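PDB 3EBV: chinitase A, which probably hydrolyses internal glycosidic bonds of chitin through its family 18 glycosyl hydrolase domain, the part of the longer protein present in this chain. Local coordinates for residues 102-105 / 106-110; 275-278 / 279-283. One frame throughout, in Å; residues are numbered along the deposited sequence.

Contact 1: residues 102-105 / 106-110; sequences NSVY and SVMRE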
loop_
_atom_site.group_PDB
_atom_site.type_symbol
_atom_site.label_atom_id
_atom_site.label_comp_id
_atom_site.label_asym_id
_atom_site.label_seq_id
_atom_site.Cartn_x
_atom_site.Cartn_y
_atom_site.Cartn_z
ATOM N N ASN A 102 -13.988 15.022 2.858
ATOM C CA ASN A 102 -15.392 14.910 2.418
ATOM C C ASN A 102 -15.565 13.958 1.236
ATOM O O ASN A 102 -16.466 13.103 1.235
ATOM C CB ASN A 102 -15.948 16.289 2.045
ATOM C CG ASN A 102 -16.283 17.141 3.272
ATOM O OD1 ASN A 102 -16.444 16.621 4.365
ATOM N ND2 ASN A 102 -16.387 18.455 3.073
ATOM N N SER A 103 -14.704 14.118 0.234
ATOM C CA SER A 103 -14.859 13.343 -1.001
ATOM C C SER A 103 -14.440 11.889 -0.809
ATOM O O SER A 103 -15.090 10.984 -1.304
ATOM C CB SER A 103 -14.143 14.004 -2.162
ATOM O OG SER A 103 -12.744 14.076 -1.916
ATOM N N VAL A 104 -13.335 11.650 -0.087
ATOM C CA VAL A 104 -12.974 10.273 0.194
ATOM C C VAL A 104 -14.065 9.544 0.983
ATOM O O VAL A 104 -14.404 8.387 0.683
ATOM C CB VAL A 104 -11.570 10.172 0.922
ATOM C CG1 VAL A 104 -11.303 8.734 1.409
ATOM C CG2 VAL A 104 -10.483 10.663 -0.023
ATOM N N TYR A 105 -14.643 10.212 1.991
ATOM C CA TYR A 105 -15.682 9.558 2.773
ATOM C C TYR A 105 -16.942 9.287 1.902
ATOM O O TYR A 105 -17.532 8.227 2.022
ATOM C CB TYR A 105 -16.020 10.409 3.990
ATOM C CG TYR A 105 -16.969 9.704 4.907
ATOM C CD1 TYR A 105 -16.607 8.530 5.573
ATOM C CD2 TYR A 105 -18.252 10.215 5.126
ATOM C CE1 TYR A 105 -17.482 7.898 6.424
ATOM C CE2 TYR A 105 -19.129 9.582 5.973
ATOM C CZ TYR A 105 -18.752 8.441 6.617
ATOM O OH TYR A 105 -19.638 7.812 7.469
ATOM N N SER A 106 -17.265 10.219 1.013
ATOM C CA SER A 106 -18.396 10.044 0.083
ATOM C C SER A 106 -18.147 8.814 -0.792
ATOM O O SER A 106 -19.052 7.999 -1.007
ATOM C CB SER A 106 -18.558 11.290 -0.786
ATOM O OG SER A 106 -19.664 11.113 -1.678
ATOM N N VAL A 107 -16.914 8.655 -1.284
ATOM C CA VAL A 107 -16.575 7.488 -2.128
ATOM C C VAL A 107 -16.641 6.198 -1.321
ATOM O O VAL A 107 -17.165 5.156 -1.774
ATOM C CB VAL A 107 -15.166 7.666 -2.765
ATOM C CG1 VAL A 107 -14.632 6.367 -3.381
ATOM C CG2 VAL A 107 -15.219 8.773 -3.800
HETATM N N MSE A 108 -16.113 6.245 -0.100
HETATM C CA MSE A 108 -16.186 5.090 0.769
HETATM C C MSE A 108 -17.630 4.640 1.020
HETATM O O MSE A 108 -17.935 3.457 0.888
HETATM C CB MSE A 108 -15.491 5.388 2.096
HETATM C CG MSE A 108 -13.967 5.462 1.981
HETATM SE SE MSE A 108 -13.202 6.103 3.716
HETATM C CE MSE A 108 -13.983 4.812 4.931
ATOM N N ARG A 109 -18.497 5.588 1.345
ATOM C CA ARG A 109 -19.885 5.255 1.639
ATOM C C ARG A 109 -20.636 4.774 0.393
ATOM O O ARG A 109 -21.430 3.860 0.507
ATOM C CB ARG A 109 -20.583 6.471 2.225
ATOM C CG ARG A 109 -20.080 6.837 3.598
ATOM C CD ARG A 109 -20.425 5.785 4.625
ATOM N NE ARG A 109 -21.857 5.836 4.934
ATOM C CZ ARG A 109 -22.495 4.997 5.748
ATOM N NH1 ARG A 109 -21.844 4.008 6.363
ATOM N NH2 ARG A 109 -23.802 5.153 5.946
ATOM N N GLU A 110 -20.353 5.366 -0.760
ATOM C CA GLU A 110 -21.013 4.955 -2.006
ATOM C C GLU A 110 -20.707 3.518 -2.400
ATOM O O GLU A 110 -21.605 2.778 -2.829
ATOM C CB GLU A 110 -20.673 5.875 -3.162
ATOM C CG GLU A 110 -21.205 5.368 -4.529
ATOM C CD GLU A 110 -22.734 5.393 -4.653
ATOM O OE1 GLU A 110 -23.410 5.988 -3.775
ATOM O OE2 GLU A 110 -23.252 4.800 -5.639
#
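Met108 N donates to Val104 O over 2.8 Å with an N-H...O angle of 164°, the shortest of four successive i to i+4 bonds here. The others join Ser106 to Asn102, Val107 to Ser103 and Arg109 to Tyr105, so helix 94-111 runs through both segments without a break. The Tyr105-Arg109 pair carries the side-chain contact. Placing CG of Tyr105 opposite its backbone N (chi1 -173°) lets the phenol lie alongside the arginine, both pointing the same way. Arg109 CG then sits over one ring face, 3.8 Å from the Tyr105 ring centroid and offset toward the rim, a CH-pi contact. Further out, Arg109 CD approaches Tyr105 OH at 3.6 Å, and the guanidinium plane is only 10° from that of the ring. On the buried side, SE of Met108, a selenomethionine, meets Val104 CG1 at 4.0 Å. Leu136 of helix 126-140 touches both Val104 and Tyr105, while Lys139 donates to Asn102 OD1. The evidence thus describes an amphipathic outer helix of the beta-alpha barrel: Val104 and Met108 are buried, against Leu136 and Met144 respectively, whereas Tyr105 and Arg109 interact through ring and methylene surfaces rather than through a mutual hydrogen bond.

Contact 2: residues 275-278 / 279-283; sequences WDAT and AGNAW
Asp276 O receives Asn281 N at 2.8 Å and Ala277 O receives Gly280 N at 3.0 Å; these backbone bonds define a Schellman motif that ends helix 273-278. Both donors stand above the planes of their carbonyls instead of lying on lone pairs, Gly280 N by as much as 67°. Ala279 N still makes the helical bond to Trp275 O, with a second, weak one to Asp276 O. Positive phi at Gly280 and Asn281 marks a type I' turn from Ala279 to Ala282.

Water-mediated bonding joins the next helix to this one. A water donates to Asp276 OD1 over 2.7 Å and accepts from Trp283 N at 2.9 Å. The other carboxylate oxygen, OD2, is bonded to Ser284 OG and Tyr30 OH. With CG of Asp276 anti to the backbone N (chi1 -178°), the carboxylate comes up against Asn281 and the water.

In van der Waals contact, the side chains of Asp276 and Asn281 cross at about a right angle, the carboxylate and amide planes 52° apart; Asp276 OD1 lies 3.3 Å from Asn281 CA. Asn281 OD1 rests 3.3 Å from Ala277 CA and makes no capping bond. Trp283 CB reaches Asp276 OD1 at 3.5 Å, but its indole leads away toward strands 6-12 and 267-271.

With alanine at Asp276, the water would probably lose the acceptor OD1, and Ser284 OG and Tyr30 OH their common partner OD2. The buried carboxylate therefore links two consecutive helices across their turn, its negative charge likely eased by the N-terminal end of helix 282-292.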
loop_
_atom_site.group_PDB
_atom_site.type_symbol
_atom_site.label_atom_id
_atom_site.label_comp_id
_atom_site.label_asym_id
_atom_site.label_seq_id
_atom_site.Cartn_x
_atom_site.Cartn_y
_atom_site.Cartn_z
ATOM N N TRP A 275 -0.880 -7.952 -12.511
ATOM C CA TRP A 275 0.401 -8.475 -12.957
ATOM C C TRP A 275 0.702 -9.821 -12.277
ATOM O O TRP A 275 1.281 -10.716 -12.909
ATOM C CB TRP A 275 1.526 -7.478 -12.697
ATOM C CG TRP A 275 1.515 -6.280 -13.581
ATOM C CD1 TRP A 275 1.442 -4.980 -13.190
ATOM C CD2 TRP A 275 1.589 -6.265 -15.012
ATOM N NE1 TRP A 275 1.489 -4.134 -14.281
ATOM C CE2 TRP A 275 1.562 -4.904 -15.418
ATOM C CE3 TRP A 275 1.713 -7.272 -15.994
ATOM C CZ2 TRP A 275 1.617 -4.504 -16.784
ATOM C CZ3 TRP A 275 1.742 -6.875 -17.362
ATOM C CH2 TRP A 275 1.715 -5.501 -17.730
ATOM N N ASP A 276 0.266 -9.999 -11.025
ATOM C CA ASP A 276 0.449 -11.309 -10.352
ATOM C C ASP A 276 -0.248 -12.422 -11.185
ATOM O O ASP A 276 0.338 -13.480 -11.437
ATOM C CB ASP A 276 -0.126 -11.171 -8.920
ATOM C CG ASP A 276 0.014 -12.416 -8.014
ATOM O OD1 ASP A 276 1.045 -13.132 -8.076
ATOM O OD2 ASP A 276 -0.961 -12.582 -7.221
ATOM N N ALA A 277 -1.458 -12.120 -11.650
ATOM C CA ALA A 277 -2.268 -13.093 -12.442
ATOM C C ALA A 277 -1.588 -13.390 -13.777
ATOM O O ALA A 277 -1.543 -14.569 -14.198
ATOM C CB ALA A 277 -3.653 -12.545 -12.673
ATOM N N THR A 278 -1.068 -12.349 -14.446
ATOM C CA THR A 278 -0.306 -12.577 -15.679
ATOM C C THR A 278 0.835 -13.553 -15.440
ATOM O O THR A 278 1.177 -14.402 -16.303
ATOM C CB THR A 278 0.169 -11.237 -16.263
ATOM O OG1 THR A 278 -0.995 -10.559 -16.776
ATOM C CG2 THR A 278 1.233 -11.451 -17.371
ATOM N N ALA A 279 1.429 -13.463 -14.231
ATOM C CA ALA A 279 2.570 -14.323 -13.856
ATOM C C ALA A 279 2.120 -15.559 -13.061
ATOM O O ALA A 279 2.899 -16.091 -12.259
ATOM C CB ALA A 279 3.626 -13.496 -13.044
ATOM N N GLY A 280 0.894 -16.035 -13.272
ATOM C CA GLY A 280 0.457 -17.337 -12.718
ATOM C C GLY A 280 0.230 -17.352 -11.220
ATOM O O GLY A 280 0.186 -18.429 -10.608
ATOM N N ASN A 281 0.103 -16.150 -10.642
ATOM C CA ASN A 281 -0.088 -16.001 -9.173
ATOM C C ASN A 281 1.112 -16.556 -8.398
ATOM O O ASN A 281 0.944 -16.931 -7.216
ATOM C CB ASN A 281 -1.403 -16.600 -8.699
ATOM C CG ASN A 281 -2.594 -15.889 -9.297
ATOM O OD1 ASN A 281 -2.536 -14.681 -9.546
ATOM N ND2 ASN A 281 -3.693 -16.624 -9.503
ATOM N N ALA A 282 2.281 -16.645 -9.029
ATOM C CA ALA A 282 3.470 -17.173 -8.329
ATOM C C ALA A 282 3.799 -16.306 -7.108
ATOM O O ALA A 282 4.091 -16.850 -6.008
ATOM C CB ALA A 282 4.650 -17.229 -9.270
ATOM N N TRP A 283 3.720 -14.998 -7.253
ATOM C CA TRP A 283 4.131 -14.118 -6.138
ATOM C C TRP A 283 3.164 -14.302 -4.968
ATOM O O TRP A 283 3.604 -14.557 -3.819
ATOM C CB TRP A 283 4.191 -12.656 -6.620
ATOM C CG TRP A 283 4.889 -11.691 -5.685
ATOM C CD1 TRP A 283 6.172 -11.241 -5.797
ATOM C CD2 TRP A 283 4.318 -11.047 -4.538
ATOM N NE1 TRP A 283 6.461 -10.349 -4.765
ATOM C CE2 TRP A 283 5.347 -10.216 -3.971
ATOM C CE3 TRP A 283 3.072 -11.114 -3.892
ATOM C CZ2 TRP A 283 5.126 -9.432 -2.823
ATOM C CZ3 TRP A 283 2.840 -10.321 -2.765
ATOM C CH2 TRP A 283 3.882 -9.517 -2.221
HETATM O O HOH W 1 3.062 -13.735 -9.766
#

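Overall arrangement
From the N terminus, strands 6-12, 32-40 and 77-84 lead to contact 1, which lies wholly on helix 94-111, the crossover between parallel strands 77-84 and 115-120. It closes no loop beyond successive helical turns. The chain then continues round the barrel through strands 145-148, 175-179 and 219-224 to strand 267-271, which pairs with strand 6-12. Contact 2 follows, closing the short turn between helices 273-278 and 282-292. The two come in series, neither nested nor crossed. The centres of contact 1 and contact 2 are about 31 Å apart, and the nearest atoms of contact 1 and contact 2 about 22 Å. One belongs to a beta-alpha-beta crossover, the other to the helical segment after the last barrel strand.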